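Local coordinates for protein endo-beta-1,4-glucanase (cellulase B) (Bacillus halodurans, PDB 4V2X) that probably hydrolyses beta-1,4-glucans and related plant polysaccharides, joining a family 5 glycoside hydrolase module to an immunoglobulin-like module and a CBM46 carbohydrate-binding module, at residues A[99-113]-A[143-157]. Residues are numbered along the deposited sequence; the frame is centred on the assembly and turned at random.
Sequences ADEGYKSIRIPVTWE and DLYVMINLHHDSWLW
Ile106 and Met147 meet on neighbouring parallel strands of the (beta/alpha)8 barrel of this family 5 glycoside hydrolase, where strands 105-108 and 145-149 are joined by helix 126-141 in a beta-alpha-beta crossover. The backbone ladder runs from Tyr145 N on Lys104 O to Ile108 N on Met147 O (2.7 Å), and a water bridges Lys104 O and Asp143 O. On the outer face of the barrel, Ile106, Ile108, Val146 and Ile148 pack together, Ile108 CD1 against Val146 CG1 at 3.6 Å. Inside the barrel, Arg107 extends with CG anti to the backbone N (chi1 -176°), Met147 SD at the edge of its guanidinium and the Asn149 amide nitrogen over one face. These two donors do not bond to each other; Arg107 makes salt bridges to Glu193 and Glu319 and hydrogen bonds to Asn70 and Asn196, and Asn149 ND2 donates to His151 ND1, in the imidazole plane. Toward the strand ends, side chains join the backbone in the pairing. Asn149 OD1 accepts Val110 N at 3.0 Å, Val110 O accepts His151 N, and Asn149 O receives Trp112 NE1 in the carbonyl plane, on a lone pair; Asn149 N is buried without a partner. Pro109 CB sits over one face of the His151 ring, and Thr111 OG1 accepts His152 N (3.1 Å) while also hydrogen-bonding to the backbone O of Asp76. Asp153, in helix 153-158, grips the loop after strand 105-108 with both oxygens through their syn lone pairs: OD2 takes Trp112 N (2.9 Å) and OD1 takes Glu113 N. An alanine at this position would lose the carboxylate, and is likely to leave both amides without acceptors and the Trp157 indole freer to turn. That indole donates from NE1 to the anti lone pair of Asp153 OD1, 2.8 Å away and near the ring plane.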
ATOM      1  N   ALA A  99      -6.805 -33.731  22.053  1.00 19.61           N
ATOM      2  CA  ALA A  99      -5.417 -34.120  21.874  1.00 18.97           C
ATOM      3  C   ALA A  99      -5.314 -35.613  21.560  1.00 19.76           C
ATOM      4  O   ALA A  99      -4.534 -36.015  20.696  1.00 20.02           O
ATOM      5  CB  ALA A  99      -4.606 -33.770  23.113  1.00 19.32           C
ATOM      6  N   ASP A 100      -6.109 -36.420  22.256  1.00 20.65           N
ATOM      7  CA  ASP A 100      -6.092 -37.876  22.077  1.00 23.39           C
ATOM      8  C   ASP A 100      -6.602 -38.307  20.709  1.00 21.49           C
ATOM      9  O   ASP A 100      -6.190 -39.348  20.204  1.00 21.78           O
ATOM     10  CB  ASP A 100      -6.903 -38.570  23.173  1.00 26.94           C
ATOM     11  CG  ASP A 100      -6.207 -38.548  24.526  1.00 31.30           C
ATOM     12  OD1 ASP A 100      -4.982 -38.295  24.581  1.00 36.90           O
ATOM     13  OD2 ASP A 100      -6.890 -38.794  25.540  1.00 36.62           O
ATOM     14  N   GLU A 101      -7.480 -37.505  20.108  1.00 19.64           N
ATOM     15  CA  GLU A 101      -7.946 -37.767  18.744  1.00 19.63           C
ATOM     16  C   GLU A 101      -6.865 -37.501  17.688  1.00 18.38           C
ATOM     17  O   GLU A 101      -7.029 -37.888  16.532  1.00 18.49           O
ATOM     18  CB  GLU A 101      -9.207 -36.947  18.430  1.00 20.91           C
ATOM     19  CG  GLU A 101     -10.458 -37.386  19.182  1.00 22.34           C
ATOM     20  CD  GLU A 101     -10.853 -38.822  18.894  1.00 23.22           C
ATOM     21  OE1 GLU A 101     -11.225 -39.130  17.749  1.00 19.73           O
ATOM     22  OE2 GLU A 101     -10.801 -39.648  19.829  1.00 28.19           O
ATOM     23  N   GLY A 102      -5.777 -36.834  18.073  1.00 17.70           N
ATOM     24  CA  GLY A 102      -4.614 -36.662  17.202  1.00 18.44           C
ATOM     25  C   GLY A 102      -4.332 -35.229  16.775  1.00 17.84           C
ATOM     26  O   GLY A 102      -3.406 -34.986  15.998  1.00 18.76           O
ATOM     27  N   TYR A 103      -5.120 -34.283  17.279  1.00 16.85           N
ATOM     28  CA  TYR A 103      -4.872 -32.868  17.017  1.00 16.37           C
ATOM     29  C   TYR A 103      -3.614 -32.405  17.739  1.00 16.88           C
ATOM     30  O   TYR A 103      -3.380 -32.773  18.891  1.00 17.03           O
ATOM     31  CB  TYR A 103      -6.102 -32.018  17.376  1.00 16.02           C
ATOM     32  CG  TYR A 103      -7.231 -32.263  16.398  1.00 15.50           C
ATOM     33  CD1 TYR A 103      -7.195 -31.711  15.124  1.00 15.51           C
ATOM     34  CD2 TYR A 103      -8.306 -33.086  16.724  1.00 15.52           C
ATOM     35  CE1 TYR A 103      -8.202 -31.954  14.210  1.00 16.10           C
ATOM     36  CE2 TYR A 103      -9.321 -33.341  15.811  1.00 16.50           C
ATOM     37  CZ  TYR A 103      -9.266 -32.774  14.558  1.00 15.37           C
ATOM     38  OH  TYR A 103     -10.262 -33.019  13.637  1.00 15.12           O
ATOM     39  N   LYS A 104      -2.794 -31.632  17.030  1.00 16.63           N
ATOM     40  CA  LYS A 104      -1.511 -31.149  17.535  1.00 16.87           C
ATOM     41  C   LYS A 104      -1.545 -29.649  17.841  1.00 16.45           C
ATOM     42  O   LYS A 104      -0.610 -29.107  18.428  1.00 15.40           O
ATOM     43  CB  LYS A 104      -0.402 -31.438  16.520  1.00 19.08           C
ATOM     44  CG  LYS A 104      -0.139 -32.917  16.238  1.00 21.91           C
ATOM     45  CD  LYS A 104       0.386 -33.656  17.453  1.00 25.52           C
ATOM     46  CE  LYS A 104       0.736 -35.100  17.111  1.00 30.59           C
ATOM     47  NZ  LYS A 104       1.125 -35.879  18.323  1.00 34.23           N
ATOM     48  N   SER A 105      -2.622 -28.983  17.441  1.00 14.99           N
ATOM     49  CA  SER A 105      -2.780 -27.563  17.705  1.00 14.95           C
ATOM     50  C   SER A 105      -4.250 -27.229  17.935  1.00 14.50           C
ATOM     51  O   SER A 105      -5.154 -27.906  17.428  1.00 13.97           O
ATOM     52  CB  SER A 105      -2.215 -26.728  16.558  1.00 14.07           C
ATOM     53  OG  SER A 105      -2.841 -27.052  15.328  1.00 14.16           O
ATOM     54  N   ILE A 106      -4.469 -26.188  18.728  1.00 14.64           N
ATOM     55  CA  ILE A 106      -5.808 -25.714  19.031  1.00 14.64           C
ATOM     56  C   ILE A 106      -5.839 -24.205  18.866  1.00 14.73           C
ATOM     57  O   ILE A 106      -4.956 -23.504  19.359  1.00 14.69           O
ATOM     58  CB  ILE A 106      -6.264 -26.124  20.452  1.00 16.44           C
ATOM     59  CG1 ILE A 106      -7.700 -25.657  20.711  1.00 17.20           C
ATOM     60  CG2 ILE A 106      -5.326 -25.576  21.522  1.00 17.22           C
ATOM     61  CD1 ILE A 106      -8.289 -26.186  22.001  1.00 18.10           C
ATOM     62  N   ARG A 107      -6.838 -23.720  18.135  1.00 12.85           N
ATOM     63  CA  ARG A 107      -7.103 -22.291  18.044  1.00 12.82           C
ATOM     64  C   ARG A 107      -8.192 -21.964  19.053  1.00 12.59           C
ATOM     65  O   ARG A 107      -9.250 -22.610  19.068  1.00 12.75           O
ATOM     66  CB  ARG A 107      -7.547 -21.928  16.622  1.00 12.34           C
ATOM     67  CG  ARG A 107      -7.770 -20.442  16.379  1.00 12.95           C
ATOM     68  CD  ARG A 107      -7.661 -20.162  14.891  1.00 12.56           C
ATOM     69  NE  ARG A 107      -7.934 -18.786  14.459  1.00 12.32           N
ATOM     70  CZ  ARG A 107      -9.125 -18.315  14.088  1.00 12.75           C
ATOM     71  NH1 ARG A 107     -10.217 -19.073  14.163  1.00 12.88           N
ATOM     72  NH2 ARG A 107      -9.231 -17.062  13.655  1.00 12.73           N
ATOM     73  N   ILE A 108      -7.910 -20.978  19.907  1.00 13.04           N
ATOM     74  CA  ILE A 108      -8.835 -20.505  20.920  1.00 13.14           C
ATOM     75  C   ILE A 108      -9.242 -19.080  20.547  1.00 13.02           C
ATOM     76  O   ILE A 108      -8.619 -18.100  20.994  1.00 13.59           O
ATOM     77  CB  ILE A 108      -8.209 -20.559  22.335  1.00 13.31           C
ATOM     78  CG1 ILE A 108      -7.753 -21.993  22.650  1.00 14.41           C
ATOM     79  CG2 ILE A 108      -9.210 -20.076  23.385  1.00 14.08           C
ATOM     80  CD1 ILE A 108      -6.869 -22.114  23.877  1.00 15.53           C
ATOM     81  N   PRO A 109     -10.270 -18.952  19.690  1.00 12.28           N
ATOM     82  CA  PRO A 109     -10.705 -17.610  19.332  1.00 12.43           C
ATOM     83  C   PRO A 109     -11.341 -16.931  20.545  1.00 12.27           C
ATOM     84  O   PRO A 109     -12.030 -17.586  21.320  1.00 12.28           O
ATOM     85  CB  PRO A 109     -11.733 -17.856  18.220  1.00 12.33           C
ATOM     86  CG  PRO A 109     -12.248 -19.224  18.472  1.00 13.12           C
ATOM     87  CD  PRO A 109     -11.087 -19.991  19.037  1.00 13.15           C
ATOM     88  N   VAL A 110     -11.072 -15.646  20.729  1.00 12.10           N
ATOM     89  CA  VAL A 110     -11.615 -14.917  21.873  1.00 12.66           C
ATOM     90  C   VAL A 110     -12.186 -13.592  21.407  1.00 12.51           C
ATOM     91  O   VAL A 110     -11.511 -12.820  20.718  1.00 13.55           O
ATOM     92  CB  VAL A 110     -10.551 -14.638  22.954  1.00 13.22           C
ATOM     93  CG1 VAL A 110     -11.192 -13.958  24.157  1.00 13.82           C
ATOM     94  CG2 VAL A 110      -9.856 -15.930  23.366  1.00 13.71           C
ATOM     95  N   THR A 111     -13.425 -13.334  21.795  1.00 12.81           N
ATOM     96  CA  THR A 111     -14.026 -12.030  21.603  1.00 13.10           C
ATOM     97  C   THR A 111     -13.892 -11.283  22.926  1.00 13.65           C
ATOM     98  O   THR A 111     -14.373 -11.746  23.952  1.00 14.92           O
ATOM     99  CB  THR A 111     -15.489 -12.159  21.189  1.00 13.33           C
ATOM    100  OG1 THR A 111     -15.553 -12.790  19.902  1.00 12.89           O
ATOM    101  CG2 THR A 111     -16.149 -10.798  21.114  1.00 13.27           C
ATOM    102  N   TRP A 112     -13.220 -10.137  22.894  1.00 13.93           N
ATOM    103  CA  TRP A 112     -12.916  -9.386  24.113  1.00 14.37           C
ATOM    104  C   TRP A 112     -13.985  -8.354  24.449  1.00 14.82           C
ATOM    105  O   TRP A 112     -14.243  -8.103  25.616  1.00 15.03           O
ATOM    106  CB  TRP A 112     -11.523  -8.770  24.003  1.00 14.80           C
ATOM    107  CG  TRP A 112     -10.490  -9.822  23.757  1.00 14.30           C
ATOM    108  CD1 TRP A 112      -9.989 -10.208  22.548  1.00 14.05           C
ATOM    109  CD2 TRP A 112      -9.873 -10.664  24.733  1.00 14.33           C
ATOM    110  NE1 TRP A 112      -9.086 -11.230  22.709  1.00 14.21           N
ATOM    111  CE2 TRP A 112      -8.991 -11.526  24.045  1.00 13.75           C
ATOM    112  CE3 TRP A 112      -9.987 -10.782  26.126  1.00 14.87           C
ATOM    113  CZ2 TRP A 112      -8.221 -12.481  24.699  1.00 14.13           C
ATOM    114  CZ3 TRP A 112      -9.220 -11.725  26.768  1.00 14.60           C
ATOM    115  CH2 TRP A 112      -8.349 -12.568  26.057  1.00 14.10           C
ATOM    116  N   GLU A 113     -14.612  -7.775  23.424  1.00 15.45           N
ATOM    117  CA  GLU A 113     -15.797  -6.943  23.624  1.00 17.70           C
ATOM    118  C   GLU A 113     -16.778  -7.652  24.571  1.00 18.67           C
ATOM    119  O   GLU A 113     -16.996  -8.860  24.448  1.00 19.78           O
ATOM    120  CB  GLU A 113     -16.473  -6.652  22.281  1.00 19.40           C
ATOM    121  CG  GLU A 113     -17.571  -5.599  22.346  1.00 21.68           C
ATOM    122  CD  GLU A 113     -17.061  -4.169  22.217  1.00 24.11           C
ATOM    123  OE1 GLU A 113     -15.916  -3.870  22.595  1.00 24.37           O
ATOM    124  OE2 GLU A 113     -17.823  -3.318  21.724  1.00 31.69           O
ATOM    125  N   ASP A 143       0.623 -30.661  25.382  1.00 21.20           N
ATOM    126  CA  ASP A 143       1.635 -30.588  24.335  1.00 23.37           C
ATOM    127  C   ASP A 143       1.131 -29.999  23.018  1.00 22.23           C
ATOM    128  O   ASP A 143       1.742 -30.208  21.965  1.00 22.03           O
ATOM    129  CB  ASP A 143       2.245 -31.974  24.074  1.00 27.18           C
ATOM    130  CG  ASP A 143       3.602 -31.893  23.420  1.00 32.55           C
ATOM    131  OD1 ASP A 143       4.313 -30.888  23.645  1.00 34.06           O
ATOM    132  OD2 ASP A 143       3.956 -32.831  22.673  1.00 39.18           O
ATOM    133  N   LEU A 144       0.026 -29.259  23.078  1.00 19.98           N
ATOM    134  CA  LEU A 144      -0.528 -28.622  21.896  1.00 18.99           C
ATOM    135  C   LEU A 144       0.086 -27.256  21.670  1.00 17.74           C
ATOM    136  O   LEU A 144       0.481 -26.577  22.611  1.00 16.73           O
ATOM    137  CB  LEU A 144      -2.043 -28.456  22.041  1.00 18.62           C
ATOM    138  CG  LEU A 144      -2.842 -29.730  22.306  1.00 18.82           C
ATOM    139  CD1 LEU A 144      -4.294 -29.389  22.593  1.00 18.51           C
ATOM    140  CD2 LEU A 144      -2.735 -30.685  21.130  1.00 19.34           C
ATOM    141  N   TYR A 145       0.156 -26.866  20.400  1.00 16.67           N
ATOM    142  CA  TYR A 145       0.351 -25.468  20.024  1.00 15.16           C
ATOM    143  C   TYR A 145      -0.987 -24.785  20.253  1.00 15.21           C
ATOM    144  O   TYR A 145      -2.038 -25.427  20.164  1.00 14.60           O
ATOM    145  CB  TYR A 145       0.750 -25.340  18.545  1.00 14.71           C
ATOM    146  CG  TYR A 145       2.129 -25.867  18.261  1.00 15.83           C
ATOM    147  CD1 TYR A 145       2.348 -27.226  18.064  1.00 16.48           C
ATOM    148  CD2 TYR A 145       3.223 -25.012  18.212  1.00 16.59           C
ATOM    149  CE1 TYR A 145       3.619 -27.721  17.825  1.00 17.47           C
ATOM    150  CE2 TYR A 145       4.497 -25.498  17.978  1.00 17.61           C
ATOM    151  CZ  TYR A 145       4.691 -26.851  17.787  1.00 18.19           C
ATOM    152  OH  TYR A 145       5.965 -27.330  17.550  1.00 20.83           O
ATOM    153  N   VAL A 146      -0.945 -23.489  20.540  1.00 14.88           N
ATOM    154  CA  VAL A 146      -2.139 -22.718  20.856  1.00 15.12           C
ATOM    155  C   VAL A 146      -2.114 -21.385  20.120  1.00 15.26           C
ATOM    156  O   VAL A 146      -1.106 -20.684  20.130  1.00 15.54           O
ATOM    157  CB  VAL A 146      -2.232 -22.429  22.372  1.00 16.17           C
ATOM    158  CG1 VAL A 146      -3.498 -21.643  22.692  1.00 16.41           C
ATOM    159  CG2 VAL A 146      -2.177 -23.720  23.171  1.00 16.81           C
ATOM    160  N   MET A 147      -3.237 -21.023  19.505  1.00 15.21           N
ATOM    161  CA  MET A 147      -3.383 -19.711  18.875  1.00 14.54           C
ATOM    162  C   MET A 147      -4.522 -18.974  19.544  1.00 14.45           C
ATOM    163  O   MET A 147      -5.625 -19.503  19.637  1.00 14.86           O
ATOM    164  CB  MET A 147      -3.681 -19.851  17.374  1.00 14.08           C
ATOM    165  CG  MET A 147      -3.713 -18.536  16.598  1.00 14.40           C
ATOM    166  SD  MET A 147      -4.251 -18.679  14.874  1.00 15.07           S
ATOM    167  CE  MET A 147      -3.208 -20.004  14.271  1.00 15.57           C
ATOM    168  N   ILE A 148      -4.252 -17.757  20.011  1.00 14.28           N
ATOM    169  CA  ILE A 148      -5.300 -16.879  20.508  1.00 13.94           C
ATOM    170  C   ILE A 148      -5.334 -15.628  19.638  1.00 13.73           C
ATOM    171  O   ILE A 148      -4.353 -15.300  18.956  1.00 13.69           O
ATOM    172  CB  ILE A 148      -5.106 -16.470  21.986  1.00 15.57           C
ATOM    173  CG1 ILE A 148      -3.782 -15.728  22.180  1.00 16.80           C
ATOM    174  CG2 ILE A 148      -5.201 -17.695  22.893  1.00 16.70           C
ATOM    175  CD1 ILE A 148      -3.635 -15.117  23.558  1.00 18.34           C
ATOM    176  N   ASN A 149      -6.457 -14.925  19.676  1.00 12.91           N
ATOM    177  CA  ASN A 149      -6.648 -13.763  18.820  1.00 12.71           C
ATOM    178  C   ASN A 149      -7.587 -12.719  19.421  1.00 12.48           C
ATOM    179  O   ASN A 149      -7.971 -12.825  20.579  1.00 13.42           O
ATOM    180  CB  ASN A 149      -7.180 -14.230  17.459  1.00 12.24           C
ATOM    181  CG  ASN A 149      -8.616 -14.736  17.518  1.00 13.15           C
ATOM    182  OD1 ASN A 149      -9.316 -14.566  18.518  1.00 12.19           O
ATOM    183  ND2 ASN A 149      -9.069 -15.353  16.422  1.00 13.05           N
ATOM    184  N   LEU A 150      -7.920 -11.700  18.633  1.00 12.69           N
ATOM    185  CA  LEU A 150      -9.143 -10.925  18.848  1.00 12.46           C
ATOM    186  C   LEU A 150     -10.075 -11.427  17.773  1.00 12.26           C
ATOM    187  O   LEU A 150      -9.692 -11.454  16.600  1.00 12.14           O
ATOM    188  CB  LEU A 150      -8.933  -9.416  18.678  1.00 13.07           C
ATOM    189  CG  LEU A 150      -7.653  -8.766  19.185  1.00 14.08           C
ATOM    190  CD1 LEU A 150      -7.699  -7.272  18.903  1.00 14.37           C
ATOM    191  CD2 LEU A 150      -7.444  -9.040  20.666  1.00 14.89           C
ATOM    192  N   HIS A 151     -11.281 -11.845  18.149  1.00 11.95           N
ATOM    193  CA  HIS A 151     -12.143 -12.550  17.197  1.00 10.87           C
ATOM    194  C   HIS A 151     -13.272 -11.672  16.666  1.00 11.32           C
ATOM    195  O   HIS A 151     -13.047 -10.903  15.741  1.00 11.05           O
ATOM    196  CB  HIS A 151     -12.640 -13.859  17.797  1.00 10.94           C
ATOM    197  CG  HIS A 151     -13.092 -14.845  16.775  1.00 10.71           C
ATOM    198  ND1 HIS A 151     -12.212 -15.595  16.025  1.00 11.24           N
ATOM    199  CD2 HIS A 151     -14.330 -15.214  16.382  1.00 10.85           C
ATOM    200  CE1 HIS A 151     -12.893 -16.396  15.226  1.00 10.82           C
ATOM    201  NE2 HIS A 151     -14.181 -16.170  15.410  1.00 10.02           N
ATOM    202  N   HIS A 152     -14.470 -11.748  17.245  1.00 11.57           N
ATOM    203  CA  HIS A 152     -15.599 -10.985  16.725  1.00 11.74           C
ATOM    204  C   HIS A 152     -15.520  -9.491  17.036  1.00 12.00           C
ATOM    205  O   HIS A 152     -16.321  -8.721  16.524  1.00 11.69           O
ATOM    206  CB  HIS A 152     -16.927 -11.589  17.163  1.00 12.54           C
ATOM    207  CG  HIS A 152     -17.206 -12.902  16.506  1.00 12.52           C
ATOM    208  ND1 HIS A 152     -17.729 -13.988  17.174  1.00 14.05           N
ATOM    209  CD2 HIS A 152     -17.004 -13.308  15.231  1.00 11.75           C
ATOM    210  CE1 HIS A 152     -17.857 -14.998  16.331  1.00 12.04           C
ATOM    211  NE2 HIS A 152     -17.411 -14.615  15.151  1.00 14.37           N
ATOM    212  N   ASP A 153     -14.520  -9.094  17.826  1.00 11.50           N
ATOM    213  CA  ASP A 153     -14.085  -7.701  17.864  1.00 11.90           C
ATOM    214  C   ASP A 153     -13.927  -7.133  16.449  1.00 11.59           C
ATOM    215  O   ASP A 153     -14.152  -5.948  16.233  1.00 11.20           O
ATOM    216  CB  ASP A 153     -12.767  -7.603  18.611  1.00 12.66           C
ATOM    217  CG  ASP A 153     -12.889  -8.107  20.022  1.00 13.21           C
ATOM    218  OD1 ASP A 153     -13.395  -7.343  20.874  1.00 13.61           O
ATOM    219  OD2 ASP A 153     -12.526  -9.287  20.260  1.00 13.90           O
ATOM    220  N   SER A 154     -13.575  -7.983  15.488  1.00 11.27           N
ATOM    221  CA  SER A 154     -13.447  -7.548  14.089  1.00 10.91           C
ATOM    222  C   SER A 154     -14.662  -6.746  13.597  1.00 11.40           C
ATOM    223  O   SER A 154     -14.499  -5.642  13.079  1.00 12.12           O
ATOM    224  CB  SER A 154     -13.206  -8.748  13.176  1.00 11.20           C
ATOM    225  OG  SER A 154     -14.341  -9.595  13.115  1.00 10.91           O
ATOM    226  N   TRP A 155     -15.867  -7.294  13.784  1.00 12.23           N
ATOM    227  CA  TRP A 155     -17.102  -6.642  13.301  1.00 13.05           C
ATOM    228  C   TRP A 155     -17.905  -5.958  14.392  1.00 13.20           C
ATOM    229  O   TRP A 155     -18.856  -5.238  14.093  1.00 13.81           O
ATOM    230  CB  TRP A 155     -18.005  -7.625  12.533  1.00 14.20           C
ATOM    231  CG  TRP A 155     -18.441  -8.806  13.323  1.00 14.95           C
ATOM    232  CD1 TRP A 155     -17.829 -10.021  13.368  1.00 14.87           C
ATOM    233  CD2 TRP A 155     -19.584  -8.900  14.179  1.00 15.30           C
ATOM    234  NE1 TRP A 155     -18.517 -10.866  14.197  1.00 15.18           N
ATOM    235  CE2 TRP A 155     -19.595 -10.203  14.715  1.00 16.87           C
ATOM    236  CE3 TRP A 155     -20.595  -8.007  14.553  1.00 17.42           C
ATOM    237  CZ2 TRP A 155     -20.577 -10.643  15.599  1.00 18.16           C
ATOM    238  CZ3 TRP A 155     -21.570  -8.447  15.433  1.00 18.24           C
ATOM    239  CH2 TRP A 155     -21.555  -9.754  15.944  1.00 18.73           C
ATOM    240  N   LEU A 156     -17.533  -6.167  15.650  1.00 12.66           N
ATOM    241  CA  LEU A 156     -18.148  -5.425  16.735  1.00 13.21           C
ATOM    242  C   LEU A 156     -17.621  -3.986  16.810  1.00 13.69           C
ATOM    243  O   LEU A 156     -18.372  -3.081  17.153  1.00 14.85           O
ATOM    244  CB  LEU A 156     -17.946  -6.136  18.068  1.00 13.78           C
ATOM    245  CG  LEU A 156     -18.744  -7.437  18.222  1.00 13.75           C
ATOM    246  CD1 LEU A 156     -18.202  -8.284  19.360  1.00 13.56           C
ATOM    247  CD2 LEU A 156     -20.229  -7.161  18.408  1.00 14.37           C
ATOM    248  N   TRP A 157     -16.341  -3.770  16.505  1.00 13.35           N
ATOM    249  CA  TRP A 157     -15.776  -2.411  16.571  1.00 13.24           C
ATOM    250  C   TRP A 157     -14.547  -2.129  15.690  1.00 12.70           C
ATOM    251  O   TRP A 157     -14.353  -0.992  15.271  1.00 12.88           O
ATOM    252  CB  TRP A 157     -15.464  -2.024  18.030  1.00 14.09           C
ATOM    253  CG  TRP A 157     -14.511  -2.957  18.709  1.00 13.50           C
ATOM    254  CD1 TRP A 157     -14.833  -4.103  19.383  1.00 14.05           C
ATOM    255  CD2 TRP A 157     -13.086  -2.842  18.776  1.00 13.95           C
ATOM    256  NE1 TRP A 157     -13.705  -4.700  19.868  1.00 13.46           N
ATOM    257  CE2 TRP A 157     -12.614  -3.955  19.505  1.00 13.62           C
ATOM    258  CE3 TRP A 157     -12.160  -1.905  18.298  1.00 14.14           C
ATOM    259  CZ2 TRP A 157     -11.261  -4.162  19.762  1.00 14.61           C
ATOM    260  CZ3 TRP A 157     -10.811  -2.114  18.548  1.00 14.10           C
ATOM    261  CH2 TRP A 157     -10.376  -3.233  19.275  1.00 14.13           C
TER
HETATM  262  O   HOH W   1       1.693 -30.544  19.294  1.00 22.80           O